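Long-range contacts in phosphonate monoester hydrolase (Ruegeria pomeroyi, PDB 4UPK), which is a hydrolase of the sulfatase family, within the alkaline phosphatase clan, with a central mixed beta-sheet accompanied by helices: residues A[70-75]-A[416-421]; A[44-49]-A[369-374]. All coordinates share one frame; numbering follows the deposited sequence.

Contact 1 of 2, residues A[70-75]-A[416-421]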
ATOM      1  N   VAL A  70      19.082  -3.076  37.681  1.00 23.40           N
ATOM      2  CA  VAL A  70      18.924  -4.520  37.512  1.00 22.52           C
ATOM      3  C   VAL A  70      19.880  -5.059  36.395  1.00 25.64           C
ATOM      4  O   VAL A  70      19.840  -4.589  35.248  1.00 23.70           O
ATOM      5  CB  VAL A  70      17.433  -4.892  37.267  1.00 26.29           C
ATOM      6  CG1 VAL A  70      17.237  -6.405  37.232  1.00 26.46           C
ATOM      7  CG2 VAL A  70      16.513  -4.256  38.313  1.00 26.23           C
ATOM      8  N   SER A  71      20.727  -6.039  36.763  1.00 21.21           N
ATOM      9  CA  SER A  71      21.683  -6.703  35.876  1.00 20.37           C
ATOM     10  C   SER A  71      21.186  -8.108  35.535  1.00 24.10           C
ATOM     11  O   SER A  71      20.766  -8.841  36.425  1.00 21.91           O
ATOM     12  CB  SER A  71      23.057  -6.802  36.534  1.00 22.83           C
ATOM     13  OG  SER A  71      23.558  -5.515  36.852  1.00 25.00           O
ATOM     14  N   PHE A  72      21.250  -8.475  34.242  1.00 20.95           N
ATOM     15  CA  PHE A  72      20.808  -9.758  33.712  1.00 19.75           C
ATOM     16  C   PHE A  72      22.049 -10.553  33.316  1.00 23.03           C
ATOM     17  O   PHE A  72      22.717 -10.229  32.323  1.00 22.67           O
ATOM     18  CB  PHE A  72      19.821  -9.542  32.539  1.00 20.87           C
ATOM     19  CG  PHE A  72      18.524  -8.866  32.947  1.00 21.74           C
ATOM     20  CD1 PHE A  72      18.455  -7.483  33.105  1.00 23.19           C
ATOM     21  CD2 PHE A  72      17.378  -9.612  33.183  1.00 23.06           C
ATOM     22  CE1 PHE A  72      17.262  -6.862  33.486  1.00 24.17           C
ATOM     23  CE2 PHE A  72      16.183  -8.989  33.578  1.00 26.76           C
ATOM     24  CZ  PHE A  72      16.132  -7.617  33.722  1.00 24.52           C
ATOM     25  N   ARG A  73      22.376 -11.574  34.128  1.00 18.67           N
ATOM     26  CA  ARG A  73      23.581 -12.405  33.980  1.00 18.16           C
ATOM     27  C   ARG A  73      23.563 -13.561  32.962  1.00 23.09           C
ATOM     28  O   ARG A  73      24.645 -14.070  32.610  1.00 22.38           O
ATOM     29  CB  ARG A  73      24.091 -12.886  35.353  1.00 15.35           C
ATOM     30  CG  ARG A  73      24.497 -11.734  36.258  1.00 24.98           C
ATOM     31  CD  ARG A  73      25.916 -11.199  36.030  1.00 32.12           C
ATOM     32  NE  ARG A  73      26.076  -9.854  36.598  1.00 26.56           N
ATOM     33  CZ  ARG A  73      26.357  -9.603  37.873  1.00 38.87           C
ATOM     34  NH1 ARG A  73      26.530 -10.600  38.731  1.00 33.57           N
ATOM     35  NH2 ARG A  73      26.451  -8.358  38.302  1.00 27.82           N
ATOM     36  N   ARG A  74      22.358 -13.986  32.501  1.00 18.67           N
ATOM     37  CA  ARG A  74      22.230 -15.084  31.538  1.00 18.45           C
ATOM     38  C   ARG A  74      21.520 -14.575  30.279  1.00 20.63           C
ATOM     39  O   ARG A  74      20.574 -15.195  29.796  1.00 21.09           O
ATOM     40  CB  ARG A  74      21.502 -16.284  32.189  1.00 20.89           C
ATOM     41  CG  ARG A  74      22.093 -17.629  31.794  1.00 37.04           C
ATOM     42  CD  ARG A  74      21.651 -18.751  32.717  1.00 48.69           C
ATOM     43  NE  ARG A  74      22.391 -19.996  32.467  1.00 59.45           N
ATOM     44  CZ  ARG A  74      21.854 -21.121  31.991  1.00 76.34           C
ATOM     45  NH1 ARG A  74      20.555 -21.181  31.712  1.00 67.27           N
ATOM     46  NH2 ARG A  74      22.610 -22.196  31.798  1.00 58.79           N
ATOM     47  N   HIS A  75      21.993 -13.424  29.757  1.00 15.64           N
ATOM     48  CA  HIS A  75      21.435 -12.742  28.595  1.00 14.55           C
ATOM     49  C   HIS A  75      22.195 -13.075  27.317  1.00 17.94           C
ATOM     50  O   HIS A  75      23.412 -12.886  27.236  1.00 15.45           O
ATOM     51  CB  HIS A  75      21.371 -11.228  28.829  1.00 15.36           C
ATOM     52  CG  HIS A  75      20.577 -10.497  27.797  1.00 18.56           C
ATOM     53  ND1 HIS A  75      19.196 -10.577  27.760  1.00 20.47           N
ATOM     54  CD2 HIS A  75      20.996  -9.716  26.778  1.00 20.21           C
ATOM     55  CE1 HIS A  75      18.819  -9.827  26.737  1.00 19.67           C
ATOM     56  NE2 HIS A  75      19.864  -9.295  26.111  1.00 19.84           N
ATOM     57  N   ARG A 416       9.839  -6.780  32.632  1.00 25.07           N
ATOM     58  CA  ARG A 416       9.272  -5.955  33.695  1.00 25.64           C
ATOM     59  C   ARG A 416       9.075  -6.680  35.038  1.00 30.39           C
ATOM     60  O   ARG A 416       9.519  -6.106  36.033  1.00 30.54           O
ATOM     61  CB  ARG A 416       8.017  -5.205  33.234  1.00 26.91           C
ATOM     62  CG  ARG A 416       7.881  -3.837  33.869  1.00 36.18           C
ATOM     63  CD  ARG A 416       6.674  -3.128  33.340  1.00 39.18           C
ATOM     64  NE  ARG A 416       6.334  -1.974  34.163  1.00 45.10           N
ATOM     65  CZ  ARG A 416       5.288  -1.189  33.941  1.00 71.87           C
ATOM     66  NH1 ARG A 416       4.480  -1.421  32.910  1.00 65.95           N
ATOM     67  NH2 ARG A 416       5.043  -0.158  34.740  1.00 63.61           N
ATOM     68  N   PRO A 417       8.525  -7.933  35.129  1.00 28.39           N
ATOM     69  CA  PRO A 417       8.425  -8.604  36.460  1.00 28.98           C
ATOM     70  C   PRO A 417       9.746  -8.686  37.250  1.00 31.84           C
ATOM     71  O   PRO A 417       9.741  -8.481  38.464  1.00 32.94           O
ATOM     72  CB  PRO A 417       7.892 -10.009  36.117  1.00 30.13           C
ATOM     73  CG  PRO A 417       7.166  -9.822  34.846  1.00 34.11           C
ATOM     74  CD  PRO A 417       7.942  -8.792  34.071  1.00 29.26           C
ATOM     75  N   PHE A 418      10.870  -8.942  36.550  1.00 26.02           N
ATOM     76  CA  PHE A 418      12.240  -8.999  37.086  1.00 25.48           C
ATOM     77  C   PHE A 418      12.743  -7.692  37.707  1.00 29.82           C
ATOM     78  O   PHE A 418      13.617  -7.742  38.579  1.00 29.52           O
ATOM     79  CB  PHE A 418      13.232  -9.416  35.979  1.00 26.07           C
ATOM     80  CG  PHE A 418      13.007 -10.800  35.422  1.00 26.23           C
ATOM     81  CD1 PHE A 418      13.444 -11.927  36.115  1.00 28.63           C
ATOM     82  CD2 PHE A 418      12.406 -10.977  34.185  1.00 26.36           C
ATOM     83  CE1 PHE A 418      13.288 -13.203  35.575  1.00 28.57           C
ATOM     84  CE2 PHE A 418      12.251 -12.249  33.648  1.00 28.83           C
ATOM     85  CZ  PHE A 418      12.677 -13.356  34.353  1.00 26.97           C
ATOM     86  N   LEU A 419      12.246  -6.527  37.224  1.00 27.62           N
ATOM     87  CA  LEU A 419      12.657  -5.196  37.695  1.00 28.41           C
ATOM     88  C   LEU A 419      12.361  -4.927  39.172  1.00 38.43           C
ATOM     89  O   LEU A 419      13.131  -4.220  39.831  1.00 38.57           O
ATOM     90  CB  LEU A 419      12.123  -4.079  36.785  1.00 28.19           C
ATOM     91  CG  LEU A 419      12.515  -4.141  35.291  1.00 31.88           C
ATOM     92  CD1 LEU A 419      12.030  -2.917  34.553  1.00 31.41           C
ATOM     93  CD2 LEU A 419      14.026  -4.323  35.096  1.00 33.07           C
ATOM     94  N   THR A 420      11.270  -5.529  39.702  1.00 39.43           N
ATOM     95  CA  THR A 420      10.885  -5.437  41.116  1.00 41.33           C
ATOM     96  C   THR A 420      11.325  -6.696  41.899  1.00 49.80           C
ATOM     97  O   THR A 420      10.721  -7.040  42.920  1.00 50.97           O
ATOM     98  CB  THR A 420       9.400  -5.097  41.271  1.00 45.50           C
ATOM     99  OG1 THR A 420       8.634  -5.998  40.481  1.00 46.90           O
ATOM    100  CG2 THR A 420       9.088  -3.655  40.889  1.00 41.75           C
ATOM    101  N   GLY A 421      12.378  -7.352  41.408  1.00 47.76           N
ATOM    102  CA  GLY A 421      12.980  -8.533  42.013  1.00 48.69           C
ATOM    103  C   GLY A 421      12.181  -9.816  41.902  1.00 55.77           C
ATOM    104  O   GLY A 421      12.559 -10.813  42.523  1.00 56.52           O
TER
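V70 and L419 bring the two backbones to 6.3 Å between their CA atoms, where strand 70-76 of the central mixed sheet of this sulfatase-family fold passes the short helix 416-419. That helix ends in a Schellman motif: G421 N bonds to F418 O, E422 N bonds to P417 O, and G421 takes the positive phi (72°) that glycine adopts easily. No hydrogen bond joins the two segments; four apolar residues, all buried, make the contact. V70 is directed at the helix. With CG1 anti to the backbone N (chi1 -174°), its CG2 branch is left beside that nitrogen, and lies 3.7 Å from L419 O and 4.1 Å from L419 CD2. A beta-branched residue suits this place, since it holds an extended backbone while offering two methyls close to the main chain. F72, two residues further and on the same side of the strand, reaches across with the far end of its ring. L419 CD2 stands at the ring edge, near its plane, 4.1 Å from F72 CZ, and the two side chains run at about a right angle. The branched leucine, CG anti to its carbonyl carbon, brings CD2 near both V70 and F72, and it also touches I374 of the adjoining strand. F418 contributes mainly its root, because its ring leads away to an edge-to-face meeting with W427. Its CB sits obliquely to the other phenylalanine ring, with F72 CE2 3.8 Å from F418 CB.

Contact 2 of 2, residues A[44-49]-A[369-374]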
ATOM      1  N   LEU A  44      30.559  -5.743  22.793  1.00 18.18           N
ATOM      2  CA  LEU A  44      31.028  -5.829  24.189  1.00 16.38           C
ATOM      3  C   LEU A  44      30.659  -7.174  24.862  1.00 20.66           C
ATOM      4  O   LEU A  44      29.476  -7.513  24.960  1.00 20.68           O
ATOM      5  CB  LEU A  44      30.605  -4.609  25.048  1.00 15.28           C
ATOM      6  CG  LEU A  44      31.250  -4.471  26.469  1.00 17.95           C
ATOM      7  CD1 LEU A  44      32.743  -4.244  26.407  1.00 16.40           C
ATOM      8  CD2 LEU A  44      30.572  -3.384  27.295  1.00 17.67           C
ATOM      9  N   ARG A  45      31.683  -7.946  25.298  1.00 16.53           N
ATOM     10  CA  ARG A  45      31.487  -9.253  25.944  1.00 16.19           C
ATOM     11  C   ARG A  45      30.868  -9.085  27.314  1.00 19.38           C
ATOM     12  O   ARG A  45      31.183  -8.112  27.999  1.00 18.16           O
ATOM     13  CB  ARG A  45      32.827  -9.998  26.102  1.00 16.81           C
ATOM     14  CG  ARG A  45      33.378 -10.593  24.817  1.00 25.46           C
ATOM     15  CD  ARG A  45      34.835 -10.984  24.972  1.00 27.72           C
ATOM     16  NE  ARG A  45      35.012 -12.093  25.908  1.00 24.59           N
ATOM     17  CZ  ARG A  45      35.465 -13.301  25.582  1.00 29.16           C
ATOM     18  NH1 ARG A  45      35.778 -13.583  24.326  1.00 17.95           N
ATOM     19  NH2 ARG A  45      35.605 -14.237  26.512  1.00 10.33           N
ATOM     20  N   ALA A  46      29.999 -10.033  27.718  1.00 16.63           N
ATOM     21  CA  ALA A  46      29.379 -10.058  29.042  1.00 16.81           C
ATOM     22  C   ALA A  46      30.458 -10.181  30.148  1.00 20.02           C
ATOM     23  O   ALA A  46      30.342  -9.508  31.175  1.00 19.74           O
ATOM     24  CB  ALA A  46      28.397 -11.216  29.145  1.00 17.49           C
ATOM     25  N   ASP A  47      31.513 -10.998  29.909  1.00 15.55           N
ATOM     26  CA  ASP A  47      32.600 -11.231  30.872  1.00 16.86           C
ATOM     27  C   ASP A  47      33.526 -10.038  31.161  1.00 22.47           C
ATOM     28  O   ASP A  47      34.326 -10.105  32.086  1.00 22.58           O
ATOM     29  CB  ASP A  47      33.363 -12.547  30.591  1.00 18.05           C
ATOM     30  CG  ASP A  47      34.248 -12.609  29.350  1.00 21.63           C
ATOM     31  OD1 ASP A  47      34.290 -11.611  28.590  1.00 20.97           O
ATOM     32  OD2 ASP A  47      34.900 -13.649  29.146  1.00 24.72           O
ATOM     33  N   CYS A  48      33.380  -8.937  30.402  1.00 19.53           N
ATOM     34  CA  CYS A  48      34.122  -7.687  30.598  1.00 18.16           C
ATOM     35  C   CYS A  48      33.445  -6.871  31.692  1.00 22.85           C
ATOM     36  O   CYS A  48      34.127  -6.176  32.443  1.00 22.13           O
ATOM     37  CB  CYS A  48      34.218  -6.903  29.295  1.00 16.80           C
ATOM     38  SG  CYS A  48      35.336  -7.640  28.088  1.00 20.60           S
ATOM     39  N   LEU A  49      32.104  -6.939  31.771  1.00 21.33           N
ATOM     40  CA  LEU A  49      31.344  -6.214  32.788  1.00 22.81           C
ATOM     41  C   LEU A  49      31.397  -6.983  34.113  1.00 27.76           C
ATOM     42  O   LEU A  49      31.700  -6.395  35.156  1.00 28.20           O
ATOM     43  CB  LEU A  49      29.899  -5.942  32.325  1.00 23.10           C
ATOM     44  CG  LEU A  49      28.969  -5.163  33.288  1.00 28.53           C
ATOM     45  CD1 LEU A  49      29.496  -3.755  33.566  1.00 29.26           C
ATOM     46  CD2 LEU A  49      27.578  -5.065  32.733  1.00 30.26           C
ATOM     47  N   HIS A 369      26.660 -14.224  24.522  1.00 12.56           N
ATOM     48  CA  HIS A 369      26.525 -13.743  25.903  1.00 12.96           C
ATOM     49  C   HIS A 369      26.833 -12.220  25.968  1.00 18.55           C
ATOM     50  O   HIS A 369      27.943 -11.770  25.654  1.00 18.34           O
ATOM     51  CB  HIS A 369      27.415 -14.552  26.869  1.00 13.76           C
ATOM     52  CG  HIS A 369      27.003 -14.448  28.307  1.00 17.83           C
ATOM     53  ND1 HIS A 369      27.780 -14.980  29.320  1.00 20.27           N
ATOM     54  CD2 HIS A 369      25.901 -13.888  28.858  1.00 19.89           C
ATOM     55  CE1 HIS A 369      27.127 -14.737  30.443  1.00 19.60           C
ATOM     56  NE2 HIS A 369      25.994 -14.076  30.215  1.00 19.93           N
ATOM     57  N   THR A 370      25.805 -11.434  26.280  1.00 16.50           N
ATOM     58  CA  THR A 370      25.895  -9.971  26.286  1.00 15.60           C
ATOM     59  C   THR A 370      25.443  -9.342  27.593  1.00 18.59           C
ATOM     60  O   THR A 370      24.549  -9.877  28.249  1.00 16.69           O
ATOM     61  CB  THR A 370      25.164  -9.375  25.077  1.00 19.47           C
ATOM     62  OG1 THR A 370      23.908 -10.029  24.901  1.00 19.35           O
ATOM     63  CG2 THR A 370      25.950  -9.514  23.824  1.00 19.33           C
ATOM     64  N   PRO A 371      26.057  -8.201  27.994  1.00 15.40           N
ATOM     65  CA  PRO A 371      25.604  -7.545  29.221  1.00 15.43           C
ATOM     66  C   PRO A 371      24.236  -6.884  29.018  1.00 18.00           C
ATOM     67  O   PRO A 371      23.882  -6.518  27.898  1.00 17.38           O
ATOM     68  CB  PRO A 371      26.702  -6.514  29.499  1.00 17.33           C
ATOM     69  CG  PRO A 371      27.261  -6.177  28.140  1.00 21.20           C
ATOM     70  CD  PRO A 371      27.149  -7.446  27.336  1.00 16.31           C
ATOM     71  N   LEU A 372      23.456  -6.770  30.105  1.00 14.02           N
ATOM     72  CA  LEU A 372      22.148  -6.149  30.116  1.00 13.10           C
ATOM     73  C   LEU A 372      21.873  -5.487  31.463  1.00 18.88           C
ATOM     74  O   LEU A 372      21.864  -6.156  32.498  1.00 16.51           O
ATOM     75  CB  LEU A 372      20.989  -7.107  29.703  1.00 12.20           C
ATOM     76  CG  LEU A 372      19.562  -6.506  29.758  1.00 15.83           C
ATOM     77  CD1 LEU A 372      19.385  -5.340  28.795  1.00 15.52           C
ATOM     78  CD2 LEU A 372      18.527  -7.535  29.474  1.00 18.75           C
ATOM     79  N   ILE A 373      21.670  -4.159  31.434  1.00 16.15           N
ATOM     80  CA  ILE A 373      21.367  -3.362  32.613  1.00 15.63           C
ATOM     81  C   ILE A 373      20.101  -2.616  32.290  1.00 20.77           C
ATOM     82  O   ILE A 373      20.006  -1.961  31.244  1.00 19.18           O
ATOM     83  CB  ILE A 373      22.506  -2.380  33.074  1.00 18.28           C
ATOM     84  CG1 ILE A 373      23.902  -3.075  33.184  1.00 18.50           C
ATOM     85  CG2 ILE A 373      22.127  -1.683  34.400  1.00 17.71           C
ATOM     86  CD1 ILE A 373      25.129  -2.116  33.109  1.00 24.03           C
ATOM     87  N   ILE A 374      19.113  -2.721  33.185  1.00 17.53           N
ATOM     88  CA  ILE A 374      17.869  -2.006  33.021  1.00 17.31           C
ATOM     89  C   ILE A 374      17.569  -1.219  34.283  1.00 24.45           C
ATOM     90  O   ILE A 374      17.479  -1.791  35.371  1.00 24.86           O
ATOM     91  CB  ILE A 374      16.672  -2.898  32.556  1.00 19.69           C
ATOM     92  CG1 ILE A 374      16.975  -3.593  31.187  1.00 18.15           C
ATOM     93  CG2 ILE A 374      15.358  -2.073  32.512  1.00 19.66           C
ATOM     94  CD1 ILE A 374      15.872  -4.587  30.658  1.00 17.71           C
TER
HETATM   95  O   HOH W   1      30.367 -12.491  25.318  1.00 14.91           O
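A46 and P371 lie at the centre of this contact, in which segment 44-49, a loop running into the short helix 46-49, packs on the chain leading into strand 372-375 of the mixed alpha/beta core of the sulfatase fold. P371 points toward the helix, and its ring can be followed atom by atom. CB meets the methyl L49 CD2 at 3.7 Å; CG, next along, faces L44 O at 4.1 Å; CD, which closes the ring on the nitrogen, approaches L44 O to 3.3 Å and also lies beside A46 CA. A proline fits here because its compact ring presents a carbon, probably made slightly positive by the adjoining amide nitrogen, to that carbonyl oxygen. In L49, CG lies anti to the backbone N (chi1 -179°), and a turn at the next bond brings CD2 onto P371 CB. L49 CD2 also touches I373 CD1 at 3.9 Å, and this single methyl bridges P371 and I373. H369 lies flat against A46: A46 CB sits over one face of the H369 ring, 3.6 Å from its centroid and 10° off the normal, a CH-pi contact that the small alanine permits. The polar end of H369 is held elsewhere, NE2 bonding to R73 O, while the ring stacks with Y76. Beside this, in a salt bridge, R45 meets D47 side-on, NE to OD1 and NH2 to OD2, on the syn sides though somewhat out of the carboxylate plane; D354 is a second partner of NH2. Across the segments the direct A46 N to H369 O hydrogen bond is weak, 3.4 Å long and bent to 145°. A water bridges the same two atoms, donating to H369 O at 2.6 Å and accepting only weakly from A46 N.

The centres of contacts 1 and 2 lie about 13 Å apart, and both rest on the same mixed sheet, in which strands 70-76 and 372-375 are antiparallel neighbours. Along the chain the segments alternate: 44-49, 70-75, 369-374, 416-421. Each contact therefore pairs an early segment with one more than 300 residues later, and the two long connections overlap along the sequence. A backbone pair, V70 O to I374 N at 2.9 Å, joins them directly. Contact 1 brings helix 416-419 to the sheet and contact 2 attaches helix 46-49; the centre of contact 1 lies about 18 Å from the chain centre, that of contact 2 about 10 Å. Distant sequence is thereby gathered onto two adjacent strands.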